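Local coordinates for protein putative glucose-6-phosphate 1-epimerase (Salmonella typhimurium, PDB 2HTA) that probably interconverts the alpha and beta anomers of D-glucose 6-phosphate and related hexose 6-phosphates, as a member of the glucose-6-phosphate 1-epimerase family, at residues 36-41 against 80-85; 85-90 against 113-118. All blocks are in the same frame, centred on the assembly; numbering follows the deposited sequence.

Contact 1. Residues 36-41 against 80-85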
# COMPACT_ATOMS: atom_id res chain seq x y z
N ARG A 36 8.89 -18.19 1.93
CA ARG A 36 8.96 -18.51 3.36
C ARG A 36 7.52 -18.50 3.83
O ARG A 36 6.61 -18.26 3.03
CB ARG A 36 9.80 -17.45 4.08
CG ARG A 36 11.08 -17.14 3.28
CD ARG A 36 12.18 -16.49 4.13
NE ARG A 36 13.25 -15.96 3.29
CZ ARG A 36 14.29 -15.32 3.79
NH1 ARG A 36 14.38 -15.24 5.11
NH2 ARG A 36 15.23 -14.79 2.99
N GLN A 37 7.32 -18.76 5.12
CA GLN A 37 5.97 -18.81 5.63
C GLN A 37 5.90 -18.23 6.99
O GLN A 37 6.74 -18.51 7.84
CB GLN A 37 5.41 -20.27 5.63
CG GLN A 37 3.89 -20.33 5.99
CD GLN A 37 3.32 -21.75 5.97
OE1 GLN A 37 3.96 -22.68 5.48
NE2 GLN A 37 2.11 -21.92 6.51
N LEU A 38 4.91 -17.37 7.23
CA LEU A 38 4.68 -16.86 8.57
C LEU A 38 3.22 -17.17 8.96
O LEU A 38 2.27 -16.76 8.27
CB LEU A 38 4.95 -15.38 8.65
CG LEU A 38 5.03 -14.73 10.05
CD1 LEU A 38 6.03 -15.43 11.04
CD2 LEU A 38 5.36 -13.31 9.88
N ASP A 39 3.06 -17.95 10.03
CA ASP A 39 1.72 -18.46 10.43
C ASP A 39 1.01 -19.07 9.22
O ASP A 39 1.54 -20.03 8.63
CB ASP A 39 0.93 -17.34 11.11
CG ASP A 39 -0.18 -17.87 12.04
OD1 ASP A 39 -0.38 -19.10 12.09
OD2 ASP A 39 -0.91 -17.05 12.68
N ASP A 40 -0.15 -18.54 8.82
CA ASP A 40 -0.89 -19.08 7.68
C ASP A 40 -0.30 -18.73 6.30
O ASP A 40 -0.62 -19.39 5.31
CB ASP A 40 -2.31 -18.53 7.64
CG ASP A 40 -3.25 -19.14 8.67
OD1 ASP A 40 -2.86 -20.12 9.34
OD2 ASP A 40 -4.39 -18.63 8.79
N LEU A 41 0.54 -17.69 6.19
CA LEU A 41 0.73 -17.04 4.89
C LEU A 41 2.07 -17.29 4.23
O LEU A 41 3.12 -17.16 4.89
CB LEU A 41 0.58 -15.51 5.03
CG LEU A 41 -0.76 -15.01 5.61
CD1 LEU A 41 -0.87 -13.49 5.54
CD2 LEU A 41 -1.93 -15.66 4.87
N THR A 80 -0.02 -7.23 13.39
CA THR A 80 -0.92 -7.76 12.37
C THR A 80 -1.00 -9.28 12.38
O THR A 80 0.03 -9.94 12.51
CB THR A 80 -0.59 -7.21 10.93
OG1 THR A 80 -1.65 -7.59 10.05
CG2 THR A 80 0.72 -7.76 10.39
N PRO A 81 -2.21 -9.84 12.26
CA PRO A 81 -2.27 -11.26 12.00
C PRO A 81 -1.65 -11.61 10.64
O PRO A 81 -1.57 -10.74 9.77
CB PRO A 81 -3.78 -11.56 11.99
CG PRO A 81 -4.41 -10.45 12.70
CD PRO A 81 -3.55 -9.25 12.33
N PHE A 82 -1.17 -12.85 10.50
CA PHE A 82 -0.80 -13.48 9.23
C PHE A 82 -1.70 -14.70 9.10
O PHE A 82 -1.29 -15.81 9.33
CB PHE A 82 0.70 -13.87 9.15
CG PHE A 82 1.59 -12.68 8.90
CD1 PHE A 82 2.19 -12.50 7.65
CD2 PHE A 82 1.78 -11.71 9.89
CE1 PHE A 82 2.99 -11.41 7.40
CE2 PHE A 82 2.61 -10.58 9.63
CZ PHE A 82 3.17 -10.42 8.40
N LYS A 83 -2.95 -14.44 8.74
CA LYS A 83 -4.02 -15.44 8.74
C LYS A 83 -4.75 -15.42 7.40
O LYS A 83 -5.01 -14.34 6.81
CB LYS A 83 -5.06 -15.11 9.82
CG LYS A 83 -4.57 -15.16 11.26
CD LYS A 83 -4.29 -16.56 11.74
CE LYS A 83 -4.13 -16.60 13.28
NZ LYS A 83 -3.54 -17.95 13.61
N THR A 84 -5.11 -16.60 6.93
CA THR A 84 -5.87 -16.76 5.71
C THR A 84 -7.12 -15.90 5.64
O THR A 84 -8.02 -15.97 6.51
CB THR A 84 -6.13 -18.26 5.44
OG1 THR A 84 -4.87 -18.92 5.44
CG2 THR A 84 -6.76 -18.47 4.08
N GLY A 85 -7.14 -15.02 4.62
CA GLY A 85 -8.32 -14.17 4.38
C GLY A 85 -8.40 -12.90 5.18
O GLY A 85 -9.29 -12.08 4.95
O HOH W 1 -0.98 -14.41 12.67
O HOH W 2 -3.33 -18.86 3.29
O HOH W 3 -4.35 -20.31 11.76
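Phe-82 turns one face of its ring to Leu-38 and lies beside Leu-41, forming the apolar half of a contact between a tight beta hairpin and a long loop. Its CB lies 3.4 Å from the carbonyl O of Leu-38. Farther out, CD1 meets Leu-41 CD1 at 3.8 Å, the leucine coming in obliquely. All six ring atoms, from CG out to CZ, lie almost equally far from Leu-38 CD2, because that methyl sits over the middle of one face, 3.7 Å from the centroid and 1° off the ring normal, a well-centred CH-pi contact. The chi1 of Leu-38, -168°, turns its CG away from the backbone N and places CD2 over the ring.

The polar half is built on the type II' turn from Leu-38 to Leu-41, whose two ends are joined by a reciprocal pair of backbone hydrogen bonds. Asp-40 N donates to Phe-82 O at 3.0 Å, and in return Asp-40 OD2 takes Thr-84 N at 2.8 Å through its anti lone pair, so both the backbone and the side chain of Asp-40 hold the loop. Lys-83, bent at chi2, swings NZ back to the syn side of Asp-39 OD2 (2.9 Å) in a salt bridge. The same carboxylate oxygen accepts from a water that also takes the Phe-82 N-H, while another water joins Asp-40 OD1 to Lys-83 NZ.

The turn links strands 33-38 and 41-48, neighbours in an antiparallel five-stranded sheet. Met-16 of helix 14-22 touches both Leu-38 and Phe-82, and the side-chain amide of Gln-58 accepts from Gly-85 N through OE1 and donates to Lys-83 O through NE2, fastening the loop that runs from strand 61-67 toward strand 94-95.

Contact 2. Residues 85-90 against 113-118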
# COMPACT_ATOMS: atom_id res chain seq x y z
N GLY A 85 -7.14 -15.02 4.62
CA GLY A 85 -8.32 -14.17 4.38
C GLY A 85 -8.40 -12.90 5.18
O GLY A 85 -9.29 -12.08 4.95
N VAL A 86 -7.46 -12.67 6.10
CA VAL A 86 -7.50 -11.53 6.98
C VAL A 86 -6.59 -10.42 6.41
O VAL A 86 -5.42 -10.69 6.12
CB VAL A 86 -7.04 -11.97 8.41
CG1 VAL A 86 -6.90 -10.76 9.34
CG2 VAL A 86 -8.12 -12.96 8.99
N ALA A 87 -7.10 -9.21 6.29
CA ALA A 87 -6.30 -8.11 5.73
C ALA A 87 -5.10 -7.82 6.56
O ALA A 87 -5.17 -7.73 7.80
CB ALA A 87 -7.16 -6.85 5.54
N LEU A 88 -3.96 -7.66 5.90
CA LEU A 88 -2.70 -7.34 6.58
C LEU A 88 -2.61 -5.85 6.89
O LEU A 88 -2.99 -5.02 6.03
CB LEU A 88 -1.55 -7.77 5.69
CG LEU A 88 -1.32 -9.28 5.58
CD1 LEU A 88 -0.89 -9.64 4.16
CD2 LEU A 88 -0.30 -9.80 6.65
N ARG A 89 -2.14 -5.51 8.11
CA ARG A 89 -2.07 -4.10 8.52
C ARG A 89 -0.65 -3.56 8.26
O ARG A 89 0.30 -3.98 8.94
CB ARG A 89 -2.39 -3.91 10.02
CG ARG A 89 -2.31 -2.47 10.49
CD ARG A 89 -3.40 -1.55 9.91
NE ARG A 89 -4.76 -1.99 10.25
CZ ARG A 89 -5.87 -1.42 9.81
NH1 ARG A 89 -5.81 -0.38 8.95
NH2 ARG A 89 -7.07 -1.90 10.20
N GLY A 90 -0.53 -2.61 7.34
CA GLY A 90 0.83 -2.07 6.99
C GLY A 90 1.15 -2.35 5.55
O GLY A 90 0.33 -2.86 4.79
N ALA A 113 -9.64 -7.91 -3.02
CA ALA A 113 -8.35 -8.41 -3.59
C ALA A 113 -7.24 -8.60 -2.54
O ALA A 113 -6.41 -9.49 -2.67
CB ALA A 113 -7.90 -7.47 -4.69
N ARG A 114 -7.27 -7.81 -1.47
CA ARG A 114 -6.22 -7.86 -0.42
C ARG A 114 -6.38 -9.08 0.46
O ARG A 114 -5.53 -9.38 1.32
CB ARG A 114 -6.23 -6.57 0.39
CG ARG A 114 -7.56 -6.29 1.17
CD ARG A 114 -7.41 -4.96 1.82
NE ARG A 114 -8.55 -4.60 2.65
CZ ARG A 114 -8.48 -3.89 3.76
NH1 ARG A 114 -7.30 -3.47 4.23
NH2 ARG A 114 -9.61 -3.61 4.44
N ASN A 115 -7.52 -9.76 0.31
CA ASN A 115 -7.85 -10.94 1.14
C ASN A 115 -7.59 -12.28 0.47
O ASN A 115 -7.59 -13.33 1.15
CB ASN A 115 -9.34 -10.91 1.56
CG ASN A 115 -9.75 -9.62 2.25
OD1 ASN A 115 -10.18 -8.64 1.59
ND2 ASN A 115 -9.56 -9.56 3.55
N LEU A 116 -7.31 -12.27 -0.82
CA LEU A 116 -7.20 -13.52 -1.60
C LEU A 116 -5.77 -13.81 -2.03
O LEU A 116 -4.98 -12.88 -2.18
CB LEU A 116 -8.08 -13.40 -2.85
CG LEU A 116 -9.57 -13.17 -2.59
CD1 LEU A 116 -10.24 -12.87 -3.95
CD2 LEU A 116 -10.17 -14.45 -1.93
N PRO A 117 -5.43 -15.11 -2.24
CA PRO A 117 -4.11 -15.47 -2.68
C PRO A 117 -3.92 -15.14 -4.14
O PRO A 117 -4.74 -15.55 -4.98
CB PRO A 117 -4.06 -16.99 -2.44
CG PRO A 117 -5.56 -17.45 -2.45
CD PRO A 117 -6.30 -16.29 -1.99
N TRP A 118 -2.85 -14.40 -4.43
CA TRP A 118 -2.40 -14.14 -5.82
C TRP A 118 -1.24 -15.06 -6.21
O TRP A 118 -0.44 -15.48 -5.37
CB TRP A 118 -1.86 -12.71 -6.00
CG TRP A 118 -2.82 -11.58 -5.70
CD1 TRP A 118 -3.66 -11.47 -4.61
CD2 TRP A 118 -2.97 -10.37 -6.45
NE1 TRP A 118 -4.33 -10.26 -4.66
CE2 TRP A 118 -3.94 -9.56 -5.77
CE3 TRP A 118 -2.42 -9.90 -7.64
CZ2 TRP A 118 -4.32 -8.26 -6.22
CZ3 TRP A 118 -2.79 -8.59 -8.10
CH2 TRP A 118 -3.74 -7.80 -7.40
O HOH W 4 -3.94 -7.79 2.84
O HOH W 5 -4.81 -5.21 3.83
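Asn-115 reaches the backbone of Gly-85 with its amide, and Arg-114 reaches the methyl of Ala-87 with its guanidinium; these two neighbours make the close part of the contact. Asn-115 ND2 donates to Gly-85 O at 2.9 Å with an N-H...O angle of 157°, approaching from above the carbonyl plane instead of along a lone pair. The chi1 of Asn-115, -55°, sets CG opposite that residue's own carbonyl carbon and beside its N, which carries the amide across to the loop. A second link runs the opposite way: Gly-85 CA lies 3.4 Å from Asn-115 O in a nearly straight CA-H...O contact. The glycine is thus met at both its carbonyl, by a hydrogen bond, and its alpha carbon, by the weaker CA-H...O contact, where the backbones come closest.

Ala-87 CB rests over one face of the Arg-114 guanidinium, offset toward its rim, 3.6 Å from NH1. The arginine chain is extended from CG to NE, and Ser-109 O accepts from NH2.

Farther along, water takes the place of direct contact. One molecule accepts from Leu-88 N and donates to Arg-114 O at 2.7 Å; another donates to Leu-88 O and accepts from Arg-114 NH1 at 3.1 Å. Both backbone polar groups of Leu-88 are therefore tied to the same arginine through solvent. By similarity Arg-114 and Arg-89 bind substrate, so this contact probably lies beside the sugar-phosphate site, and Arg-114 comes within about 6 Å, side chain to side chain, of the probable catalytic His-179.

Segment 113-118 leads into strand 119-125: Trp-118 packs on strands 130-137 and 151-158, and Leu-116 also touches helix 140-145. On the other flank, Arg-89 forms a salt bridge with Asp-269 and a hydrogen bond with Tyr-181 of strand 172-183.

How the contacts relate
The two contacts follow one another along the chain, contact 1 closing at Gly-85, the residue from which contact 2 opens; their centres are about 10 Å apart on the same side of the chain's centre. Both use the long loop between strands 61-67 and 94-95. Its first part is fastened to the hairpin of the five-stranded sheet, its second to the segment entering strand 119-125 at an edge of the nine-stranded sheet. They also touch directly, with Thr-80 OG1 2.9 Å from Arg-89 N in a probable hydrogen bond. The loop thus connects the five-stranded sheet to the probable sugar-phosphate site, where Arg-89 and Arg-114 lie.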